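Local coordinates for putative HMP/thiamine permease protein YkoE (Bacillus subtilis, PDB 5EDL) that binds thiamine as the membrane-embedded S component of an energy-coupling factor transporter and probably takes part in moving thiamine or related hydroxymethylpyrimidine compounds across the membrane, at residues 55-61 / 106-110; 62-68 / 93-98. All blocks are in the same frame, centred on the assembly; numbering follows the deposited sequence.

Contact 1: 55-61 / 106-110; sequences AYMIRKP and WKAYS. With MPG ([(Z)-octadec-9-enyl] (2R)-2,3-bis(oxidanyl)propanoate), chain C.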
ATOM      1  N   ALA A  55      -1.051   7.926  -1.225  1.00 23.76           N
ATOM      2  CA  ALA A  55      -0.224   8.704  -2.149  1.00 27.28           C
ATOM      3  C   ALA A  55      -1.028   9.117  -3.383  1.00 23.16           C
ATOM      4  O   ALA A  55      -1.010  10.274  -3.792  1.00 23.96           O
ATOM      5  CB  ALA A  55       1.016   7.919  -2.567  1.00 23.49           C
ATOM      6  N   TYR A  56      -1.719   8.150  -3.972  1.00 22.75           N
ATOM      7  CA  TYR A  56      -2.499   8.395  -5.181  1.00 32.40           C
ATOM      8  C   TYR A  56      -3.636   9.401  -4.915  1.00 23.23           C
ATOM      9  O   TYR A  56      -3.934  10.250  -5.757  1.00 24.17           O
ATOM     10  CB  TYR A  56      -3.026   7.058  -5.717  1.00 23.16           C
ATOM     11  CG  TYR A  56      -3.877   7.101  -6.972  1.00 24.16           C
ATOM     12  CD1 TYR A  56      -3.343   7.458  -8.202  1.00 25.67           C
ATOM     13  CD2 TYR A  56      -5.208   6.735  -6.921  1.00 24.00           C
ATOM     14  CE1 TYR A  56      -4.134   7.480  -9.351  1.00 30.41           C
ATOM     15  CE2 TYR A  56      -6.001   6.742  -8.048  1.00 25.28           C
ATOM     16  CZ  TYR A  56      -5.470   7.121  -9.257  1.00 26.78           C
ATOM     17  OH  TYR A  56      -6.284   7.105 -10.349  1.00 28.40           O
ATOM     18  N   MET A  57      -4.232   9.341  -3.727  1.00 23.53           N
ATOM     19  CA  MET A  57      -5.313  10.264  -3.375  1.00 23.44           C
ATOM     20  C   MET A  57      -4.804  11.664  -3.075  1.00 26.64           C
ATOM     21  O   MET A  57      -5.367  12.639  -3.552  1.00 23.43           O
ATOM     22  CB  MET A  57      -6.099   9.772  -2.156  1.00 21.57           C
ATOM     23  CG  MET A  57      -7.036   8.598  -2.401  1.00 36.14           C
ATOM     24  SD  MET A  57      -7.983   8.258  -0.885  1.00 45.46           S
ATOM     25  CE  MET A  57      -7.791   9.847  -0.055  1.00 21.33           C
ATOM     26  N   ILE A  58      -3.746  11.754  -2.272  1.00 26.21           N
ATOM     27  CA  ILE A  58      -3.343  13.024  -1.683  1.00 25.30           C
ATOM     28  C   ILE A  58      -2.217  13.686  -2.470  1.00 24.44           C
ATOM     29  O   ILE A  58      -2.202  14.903  -2.637  1.00 25.28           O
ATOM     30  CB  ILE A  58      -2.921  12.830  -0.212  1.00 26.85           C
ATOM     31  CG1 ILE A  58      -4.130  12.373   0.608  1.00 22.30           C
ATOM     32  CG2 ILE A  58      -2.303  14.110   0.340  1.00 23.87           C
ATOM     33  CD1 ILE A  58      -3.796  11.945   2.025  1.00 23.82           C
ATOM     34  N   ARG A  59      -1.285  12.864  -2.948  1.00 26.25           N
ATOM     35  CA  ARG A  59      -0.249  13.281  -3.886  1.00 26.66           C
ATOM     36  C   ARG A  59       0.700  14.318  -3.285  1.00 29.51           C
ATOM     37  O   ARG A  59       1.097  15.265  -3.948  1.00 28.70           O
ATOM     38  CB  ARG A  59      -0.897  13.808  -5.181  1.00 28.14           C
ATOM     39  CG  ARG A  59      -1.782  12.747  -5.843  1.00 27.72           C
ATOM     40  CD  ARG A  59      -2.244  13.080  -7.263  1.00 32.85           C
ATOM     41  NE  ARG A  59      -2.955  11.928  -7.812  1.00 28.86           N
ATOM     42  CZ  ARG A  59      -3.468  11.848  -9.029  1.00 30.11           C
ATOM     43  NH1 ARG A  59      -3.383  12.871  -9.866  1.00 31.87           N
ATOM     44  NH2 ARG A  59      -4.084  10.735  -9.404  1.00 29.84           N
ATOM     45  N   LYS A  60       1.071  14.115  -2.023  1.00 26.64           N
ATOM     46  CA  LYS A  60       2.027  14.978  -1.357  1.00 27.40           C
ATOM     47  C   LYS A  60       3.069  14.105  -0.637  1.00 26.10           C
ATOM     48  O   LYS A  60       2.802  12.953  -0.330  1.00 24.81           O
ATOM     49  CB  LYS A  60       1.316  15.922  -0.388  1.00 29.10           C
ATOM     50  CG  LYS A  60       0.321  16.848  -1.090  1.00 31.75           C
ATOM     51  CD  LYS A  60      -0.312  17.857  -0.170  1.00 32.09           C
ATOM     52  CE  LYS A  60      -1.214  18.817  -0.971  1.00 34.22           C
ATOM     53  NZ  LYS A  60      -1.997  19.717  -0.095  1.00 36.10           N
ATOM     54  N   PRO A  61       4.264  14.653  -0.410  1.00 26.76           N
ATOM     55  CA  PRO A  61       5.367  13.855   0.126  1.00 31.16           C
ATOM     56  C   PRO A  61       5.040  13.304   1.507  1.00 25.29           C
ATOM     57  O   PRO A  61       4.444  13.991   2.327  1.00 26.08           O
ATOM     58  CB  PRO A  61       6.532  14.851   0.188  1.00 28.16           C
ATOM     59  CG  PRO A  61       6.160  15.944  -0.805  1.00 31.59           C
ATOM     60  CD  PRO A  61       4.666  16.039  -0.723  1.00 28.64           C
ATOM     61  N   TRP A 106       7.099  13.027  -6.371  1.00 26.32           N
ATOM     62  CA  TRP A 106       5.709  13.115  -5.946  1.00 28.13           C
ATOM     63  C   TRP A 106       4.834  13.791  -7.003  1.00 26.33           C
ATOM     64  O   TRP A 106       3.795  14.357  -6.680  1.00 25.12           O
ATOM     65  CB  TRP A 106       5.603  13.856  -4.605  1.00 28.26           C
ATOM     66  CG  TRP A 106       6.420  13.206  -3.520  1.00 22.58           C
ATOM     67  CD1 TRP A 106       6.078  12.097  -2.773  1.00 19.82           C
ATOM     68  CD2 TRP A 106       7.723  13.598  -3.073  1.00 24.24           C
ATOM     69  NE1 TRP A 106       7.082  11.792  -1.906  1.00 25.97           N
ATOM     70  CE2 TRP A 106       8.103  12.695  -2.060  1.00 26.75           C
ATOM     71  CE3 TRP A 106       8.598  14.634  -3.418  1.00 35.28           C
ATOM     72  CZ2 TRP A 106       9.321  12.793  -1.391  1.00 27.93           C
ATOM     73  CZ3 TRP A 106       9.810  14.729  -2.750  1.00 38.05           C
ATOM     74  CH2 TRP A 106      10.156  13.814  -1.747  1.00 31.51           C
ATOM     75  N   LYS A 107       5.254  13.694  -8.265  1.00 26.09           N
ATOM     76  CA  LYS A 107       4.512  14.272  -9.389  1.00 28.58           C
ATOM     77  C   LYS A 107       3.946  13.231 -10.354  1.00 30.71           C
ATOM     78  O   LYS A 107       3.329  13.598 -11.346  1.00 31.22           O
ATOM     79  CB  LYS A 107       5.412  15.220 -10.192  1.00 30.85           C
ATOM     80  CG  LYS A 107       5.824  16.484  -9.476  1.00 40.16           C
ATOM     81  CD  LYS A 107       6.916  17.211 -10.262  1.00 47.05           C
ATOM     82  CE  LYS A 107       6.517  17.402 -11.715  1.00 60.77           C
ATOM     83  NZ  LYS A 107       7.524  18.192 -12.485  1.00 75.75           N
ATOM     84  N   ALA A 108       4.193  11.950 -10.098  1.00 29.37           N
ATOM     85  CA  ALA A 108       3.785  10.892 -11.025  1.00 29.75           C
ATOM     86  C   ALA A 108       2.895   9.843 -10.360  1.00 28.21           C
ATOM     87  O   ALA A 108       3.307   9.173  -9.404  1.00 24.73           O
ATOM     88  CB  ALA A 108       5.006  10.222 -11.623  1.00 29.12           C
ATOM     89  N   TYR A 109       1.682   9.679 -10.879  1.00 25.36           N
ATOM     90  CA  TYR A 109       0.741   8.750 -10.264  1.00 28.83           C
ATOM     91  C   TYR A 109       0.074   7.829 -11.282  1.00 27.02           C
ATOM     92  O   TYR A 109      -0.977   7.256 -11.017  1.00 28.06           O
ATOM     93  CB  TYR A 109      -0.284   9.542  -9.440  1.00 30.42           C
ATOM     94  CG  TYR A 109       0.418  10.290  -8.332  1.00 26.95           C
ATOM     95  CD1 TYR A 109       0.733   9.659  -7.137  1.00 22.88           C
ATOM     96  CD2 TYR A 109       0.844  11.600  -8.512  1.00 30.19           C
ATOM     97  CE1 TYR A 109       1.406  10.317  -6.142  1.00 31.71           C
ATOM     98  CE2 TYR A 109       1.534  12.269  -7.523  1.00 22.51           C
ATOM     99  CZ  TYR A 109       1.803  11.625  -6.331  1.00 28.56           C
ATOM    100  OH  TYR A 109       2.484  12.275  -5.330  1.00 26.43           O
ATOM    101  N   SER A 110       0.732   7.649 -12.426  1.00 27.89           N
ATOM    102  CA  SER A 110       0.297   6.666 -13.408  1.00 30.00           C
ATOM    103  C   SER A 110       0.413   5.249 -12.812  1.00 33.91           C
ATOM    104  O   SER A 110       1.148   5.025 -11.847  1.00 29.61           O
ATOM    105  CB  SER A 110       1.122   6.780 -14.698  1.00 31.30           C
ATOM    106  OG  SER A 110       2.441   6.288 -14.500  1.00 31.40           O
TER
HETATM  107  C2  MPG C 202      14.885   4.810   0.728  1.00 58.09           C
HETATM  108  C3  MPG C 202      14.479   6.151   0.159  1.00 54.89           C
HETATM  109  C4  MPG C 202      13.167   6.586   0.776  1.00 52.01           C
HETATM  110  C5  MPG C 202      13.415   7.055   2.190  1.00 58.90           C
HETATM  111  C6  MPG C 202      12.839   8.438   2.376  1.00 61.29           C
HETATM  112  C7  MPG C 202      11.335   8.336   2.434  1.00 62.48           C
HETATM  113  C8  MPG C 202      10.767   9.580   3.079  1.00 64.33           C
HETATM  114  C9  MPG C 202      10.628  10.658   2.028  1.00 66.86           C
HETATM  115  C10 MPG C 202       9.978  11.819   2.268  1.00 64.09           C
HETATM  116  C11 MPG C 202       9.342  12.133   3.604  1.00 62.89           C
HETATM  117  C12 MPG C 202       9.849  13.485   4.059  1.00 65.16           C
HETATM  118  C13 MPG C 202       9.334  14.578   3.141  1.00 61.23           C
HETATM  119  C14 MPG C 202      10.434  15.126   2.253  1.00 54.64           C
HETATM  120  C15 MPG C 202      10.216  16.603   2.008  1.00 56.53           C
HETATM  121  C16 MPG C 202      10.372  16.905   0.535  1.00 58.25           C
HETATM  122  C17 MPG C 202       9.979  18.337   0.260  1.00 55.98           C
HETATM  123  C18 MPG C 202       9.514  18.446  -1.175  1.00 53.64           C
HETATM  124  O1  MPG C 202      16.024   3.295  -0.714  1.00 71.20           O
HETATM  125  C1  MPG C 202      16.217   4.397   0.142  1.00 65.66           C
HETATM  126  O   HOH W   1       2.728  11.138  -2.622  1.00 25.62           O

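Contact 2: 62-68 / 93-98; sequences GAALVSE and QGLGAE. With VIB (3-(4-amino-2-methyl-pyrimidin-5-ylmethyl)-5-(2-hydroxy-ethyl)-4-methyl-thiazol-3-ium), chain B; MPG ([(Z)-octadec-9-enyl] (2R)-2,3-bis(oxidanyl)propanoate), chain C.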
ATOM      1  N   GLY A  62       5.424  12.062   1.741  1.00 24.10           N
ATOM      2  CA  GLY A  62       5.216  11.434   3.030  1.00 31.36           C
ATOM      3  C   GLY A  62       3.930  10.642   3.153  1.00 24.74           C
ATOM      4  O   GLY A  62       3.741   9.938   4.142  1.00 24.02           O
ATOM      5  N   ALA A  63       3.042  10.741   2.165  1.00 22.62           N
ATOM      6  CA  ALA A  63       1.754  10.041   2.247  1.00 22.06           C
ATOM      7  C   ALA A  63       1.923   8.529   2.360  1.00 20.98           C
ATOM      8  O   ALA A  63       1.283   7.887   3.193  1.00 21.06           O
ATOM      9  CB  ALA A  63       0.874  10.370   1.033  1.00 22.40           C
ATOM     10  N   ALA A  64       2.776   7.971   1.510  1.00 22.01           N
ATOM     11  CA  ALA A  64       2.949   6.528   1.438  1.00 22.63           C
ATOM     12  C   ALA A  64       3.559   6.026   2.739  1.00 22.77           C
ATOM     13  O   ALA A  64       3.180   4.984   3.234  1.00 19.57           O
ATOM     14  CB  ALA A  64       3.830   6.135   0.259  1.00 19.84           C
ATOM     15  N   LEU A  65       4.497   6.796   3.277  1.00 23.25           N
ATOM     16  CA  LEU A  65       5.234   6.380   4.463  1.00 23.98           C
ATOM     17  C   LEU A  65       4.358   6.465   5.708  1.00 24.81           C
ATOM     18  O   LEU A  65       4.241   5.496   6.456  1.00 21.85           O
ATOM     19  CB  LEU A  65       6.491   7.238   4.653  1.00 21.63           C
ATOM     20  CG  LEU A  65       7.220   7.063   5.989  1.00 22.41           C
ATOM     21  CD1 LEU A  65       7.627   5.593   6.165  1.00 22.18           C
ATOM     22  CD2 LEU A  65       8.445   7.978   6.048  1.00 26.02           C
ATOM     23  N   VAL A  66       3.747   7.626   5.922  1.00 24.18           N
ATOM     24  CA  VAL A  66       3.001   7.865   7.146  1.00 21.94           C
ATOM     25  C   VAL A  66       1.714   7.055   7.215  1.00 21.42           C
ATOM     26  O   VAL A  66       1.391   6.499   8.256  1.00 24.42           O
ATOM     27  CB  VAL A  66       2.660   9.354   7.333  1.00 26.92           C
ATOM     28  CG1 VAL A  66       1.864   9.542   8.622  1.00 27.41           C
ATOM     29  CG2 VAL A  66       3.940  10.184   7.382  1.00 31.35           C
ATOM     30  N   SER A  67       0.985   6.969   6.115  1.00 25.13           N
ATOM     31  CA  SER A  67      -0.240   6.175   6.107  1.00 25.44           C
ATOM     32  C   SER A  67       0.030   4.707   6.518  1.00 24.04           C
ATOM     33  O   SER A  67      -0.734   4.130   7.277  1.00 20.48           O
ATOM     34  CB  SER A  67      -0.897   6.231   4.732  1.00 24.37           C
ATOM     35  OG  SER A  67      -0.072   5.627   3.750  1.00 23.68           O
ATOM     36  N   GLU A  68       1.113   4.116   6.012  1.00 22.00           N
ATOM     37  CA  GLU A  68       1.449   2.726   6.319  1.00 21.03           C
ATOM     38  C   GLU A  68       1.859   2.568   7.795  1.00 23.80           C
ATOM     39  O   GLU A  68       1.531   1.566   8.431  1.00 21.29           O
ATOM     40  CB  GLU A  68       2.570   2.236   5.383  1.00 19.65           C
ATOM     41  CG  GLU A  68       3.013   0.759   5.545  1.00 19.93           C
ATOM     42  CD  GLU A  68       2.014  -0.267   4.996  1.00 20.27           C
ATOM     43  OE1 GLU A  68       0.914   0.117   4.535  1.00 20.35           O
ATOM     44  OE2 GLU A  68       2.323  -1.472   5.047  1.00 20.32           O
ATOM     45  N   GLN A  93       8.072  -1.090   4.933  1.00 22.49           N
ATOM     46  CA  GLN A  93       7.221  -1.103   3.750  1.00 23.22           C
ATOM     47  C   GLN A  93       6.862   0.317   3.299  1.00 20.82           C
ATOM     48  O   GLN A  93       6.888   0.589   2.110  1.00 21.42           O
ATOM     49  CB  GLN A  93       5.963  -1.944   4.010  1.00 21.43           C
ATOM     50  CG  GLN A  93       6.326  -3.438   4.098  1.00 22.51           C
ATOM     51  CD  GLN A  93       5.299  -4.324   4.796  1.00 22.82           C
ATOM     52  OE1 GLN A  93       5.512  -5.537   4.923  1.00 23.93           O
ATOM     53  NE2 GLN A  93       4.212  -3.738   5.264  1.00 22.10           N
ATOM     54  N   GLY A  94       6.573   1.206   4.244  1.00 20.70           N
ATOM     55  CA  GLY A  94       6.252   2.592   3.926  1.00 20.80           C
ATOM     56  C   GLY A  94       7.415   3.331   3.261  1.00 24.45           C
ATOM     57  O   GLY A  94       7.208   4.128   2.344  1.00 21.40           O
ATOM     58  N   LEU A  95       8.634   3.058   3.725  1.00 21.71           N
ATOM     59  CA  LEU A  95       9.849   3.646   3.157  1.00 22.24           C
ATOM     60  C   LEU A  95      10.100   3.137   1.751  1.00 27.37           C
ATOM     61  O   LEU A  95      10.526   3.895   0.870  1.00 22.35           O
ATOM     62  CB  LEU A  95      11.071   3.329   4.033  1.00 23.47           C
ATOM     63  CG  LEU A  95      11.106   3.987   5.421  1.00 29.21           C
ATOM     64  CD1 LEU A  95      12.213   3.364   6.276  1.00 27.34           C
ATOM     65  CD2 LEU A  95      11.291   5.506   5.326  1.00 24.41           C
ATOM     66  N   GLY A  96       9.861   1.839   1.554  1.00 22.32           N
ATOM     67  CA  GLY A  96       9.983   1.230   0.237  1.00 22.55           C
ATOM     68  C   GLY A  96       9.048   1.839  -0.803  1.00 21.42           C
ATOM     69  O   GLY A  96       9.451   2.094  -1.951  1.00 21.75           O
ATOM     70  N   ALA A  97       7.796   2.064  -0.415  1.00 22.02           N
ATOM     71  CA  ALA A  97       6.825   2.731  -1.302  1.00 20.94           C
ATOM     72  C   ALA A  97       7.164   4.216  -1.493  1.00 22.26           C
ATOM     73  O   ALA A  97       7.157   4.726  -2.608  1.00 21.84           O
ATOM     74  CB  ALA A  97       5.428   2.576  -0.753  1.00 19.70           C
ATOM     75  N   GLU A  98       7.467   4.894  -0.395  1.00 20.90           N
ATOM     76  CA  GLU A  98       7.789   6.312  -0.432  1.00 21.11           C
ATOM     77  C   GLU A  98       8.996   6.586  -1.333  1.00 24.38           C
ATOM     78  O   GLU A  98       9.045   7.613  -1.995  1.00 22.37           O
ATOM     79  CB  GLU A  98       8.060   6.834   0.979  1.00 21.45           C
ATOM     80  CG  GLU A  98       8.154   8.358   1.077  1.00 26.54           C
ATOM     81  CD  GLU A  98       6.795   9.040   0.948  1.00 23.28           C
ATOM     82  OE1 GLU A  98       5.836   8.627   1.632  1.00 23.02           O
ATOM     83  OE2 GLU A  98       6.692   9.991   0.151  1.00 25.80           O
TER
HETATM   84  CM2 VIB B 201       1.379  -3.818   8.140  1.00 21.79           C
HETATM   85  N4A VIB B 201       3.808  -7.464   5.959  1.00 17.01           N
HETATM   86  CM4 VIB B 201       3.222 -12.237   6.432  1.00 19.99           C
HETATM   87  O1  VIB B 201       7.017 -11.924   5.768  1.00 32.11           O
HETATM   88  C7  VIB B 201       7.377 -12.282   7.088  1.00 25.25           C
HETATM   89  C6  VIB B 201       6.140 -12.780   7.794  1.00 27.23           C
HETATM   90  C2  VIB B 201       4.342  -9.423   8.881  1.00 27.58           C
HETATM   91  S1  VIB B 201       5.577 -10.379   8.989  1.00 29.14           S
HETATM   92  C5  VIB B 201       5.256 -11.572   8.053  1.00 28.09           C
HETATM   93  C4  VIB B 201       3.976 -11.346   7.427  1.00 22.07           C
HETATM   94  N3  VIB B 201       3.397  -9.988   7.960  1.00 21.60           N
HETATM   95  C7A VIB B 201       2.087  -9.503   7.536  1.00 19.46           C
HETATM   96  C4A VIB B 201       2.792  -7.023   6.890  1.00 21.35           C
HETATM   97  N3A VIB B 201       2.563  -5.722   7.081  1.00 22.46           N
HETATM   98  C2A VIB B 201       1.601  -5.329   7.962  1.00 23.11           C
HETATM   99  N1A VIB B 201       0.860  -6.265   8.636  1.00 20.99           N
HETATM  100  C6A VIB B 201       1.079  -7.593   8.452  1.00 18.53           C
HETATM  101  C5A VIB B 201       2.055  -7.964   7.561  1.00 21.70           C
HETATM  102  C2  MPG C 202      14.885   4.810   0.728  1.00 58.09           C
HETATM  103  C3  MPG C 202      14.479   6.151   0.159  1.00 54.89           C
HETATM  104  C4  MPG C 202      13.167   6.586   0.776  1.00 52.01           C
HETATM  105  C5  MPG C 202      13.415   7.055   2.190  1.00 58.90           C
HETATM  106  C6  MPG C 202      12.839   8.438   2.376  1.00 61.29           C
HETATM  107  C7  MPG C 202      11.335   8.336   2.434  1.00 62.48           C
HETATM  108  C8  MPG C 202      10.767   9.580   3.079  1.00 64.33           C
HETATM  109  C9  MPG C 202      10.628  10.658   2.028  1.00 66.86           C
HETATM  110  C10 MPG C 202       9.978  11.819   2.268  1.00 64.09           C
HETATM  111  C11 MPG C 202       9.342  12.133   3.604  1.00 62.89           C
HETATM  112  C12 MPG C 202       9.849  13.485   4.059  1.00 65.16           C
HETATM  113  C13 MPG C 202       9.334  14.578   3.141  1.00 61.23           C
HETATM  114  C14 MPG C 202      10.434  15.126   2.253  1.00 54.64           C
HETATM  115  C15 MPG C 202      10.216  16.603   2.008  1.00 56.53           C
HETATM  116  C16 MPG C 202      10.372  16.905   0.535  1.00 58.25           C
HETATM  117  C17 MPG C 202       9.979  18.337   0.260  1.00 55.98           C
HETATM  118  C18 MPG C 202       9.514  18.446  -1.175  1.00 53.64           C
HETATM  119  O1  MPG C 202      16.024   3.295  -0.714  1.00 71.20           O
HETATM  120  C1  MPG C 202      16.217   4.397   0.142  1.00 65.66           C
HETATM  121  O   HOH W   2       4.038   9.480  -0.780  1.00 20.10           O

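Contact 1: 55-61 / 106-110
Arg-59 and Tyr-109 both set CG beside the backbone N, opposite the carbonyl carbon (chi1 -59° and -62°), and with the arginine chain extended from CG to NE their side chains run antiparallel, one over the other. CG of Arg-59 stands over the centre of the Tyr-109 ring, a CH-pi contact 3.7 Å from the centroid, and the guanidinium continues nearly parallel to the ring (planes 3° apart) until its face meets CB of Tyr-109. Arg-59 NE donates to Tyr-56 O at 2.8 Å and its NH2 forms a salt bridge with Glu-183, which together fix how the flat group is turned. The Tyr-109 OH donates to Trp-106 O at 2.8 Å, from above the carbonyl plane, and receives a bond from a water that also donates to Lys-60 O, linking the two segments. Pro-61 lies across one face of the Trp-106 indole, its CA 3.5 Å from the centroid of the five-membered ring. The contact joins the end of helix 49-58, where Arg-59 breaks the helix with a positive phi, to the loop between helices 85-103 and 111-132; Tyr-56 OH bonds Asp-167 on helix 140-170, and its ring touches Leu-180 of helix 179-192.

Contact 2: 62-68 / 93-98
Leu-65 and Gly-94 bring helices 63-77 and 85-103 together, their CA atoms 4.0 Å apart where the antiparallel segments (163°) approach to 7.5 Å between axes. Glycine permits this: a CB on Gly-94 would collide with Leu-65 O. Ala-64 CB against Ala-97 CB at 4.0 Å adds to the tight seam. The side toward the lipid is more open: Leu-65 and Leu-95, both partly exposed, lie side by side there with CD1 of the first 3.8 Å from CD2 of the second, and the MPG chain passes CG of Glu-98. Glu-98 swings CG away from its own amide N and kinks at chi2 (73°), which turns its carboxylate onto the first turn of helix 63-77. Leu-65 N meets Glu-98 OE1 at 2.8 Å nearly head-on along the C-O bond, Gly-62 N reaches Glu-98 OE2 from above the carboxylate plane, and a water bridges OE2 to Ala-64 N. A leucine in place of Glu-98 would probably leave the amides of Gly-62 and Leu-65 without their acceptor at this buried helix start. At the thiamine end Gln-93 NE2 donates to Glu-68 OE2 (3.0 Å) and to pyrimidine N3A, while its OE1 accepts from N4A (2.8 Å). Glu-68, its OE1 hydrogen-bonded to Tyr-21, is thus placed to orient the amide that reads the pyrimidine, and the helix start probably favours a negative charge on Glu-98.

Overall arrangement
Contact 1 and contact 2 lie with their centres about 12 Å apart and meet at Glu-98, whose OE2 is 2.8 Å from Trp-106 NE1, a probable hydrogen bond. The indole therefore presents a face to Pro-61 in contact 1 and its N-H to the carboxylate of contact 2. Helices 49-58 and 63-77, consecutive in the chain, also pack directly, with Ala-55 CA 3.8 Å from Ala-63 CB. One MPG lipid runs along both contacts, touching Trp-106 as well as Leu-95 and Glu-98. Thiamine is bound at the other end of contact 2, by Gln-93, with Asp-129 and Tyr-44 supplying further hydrogen bonds.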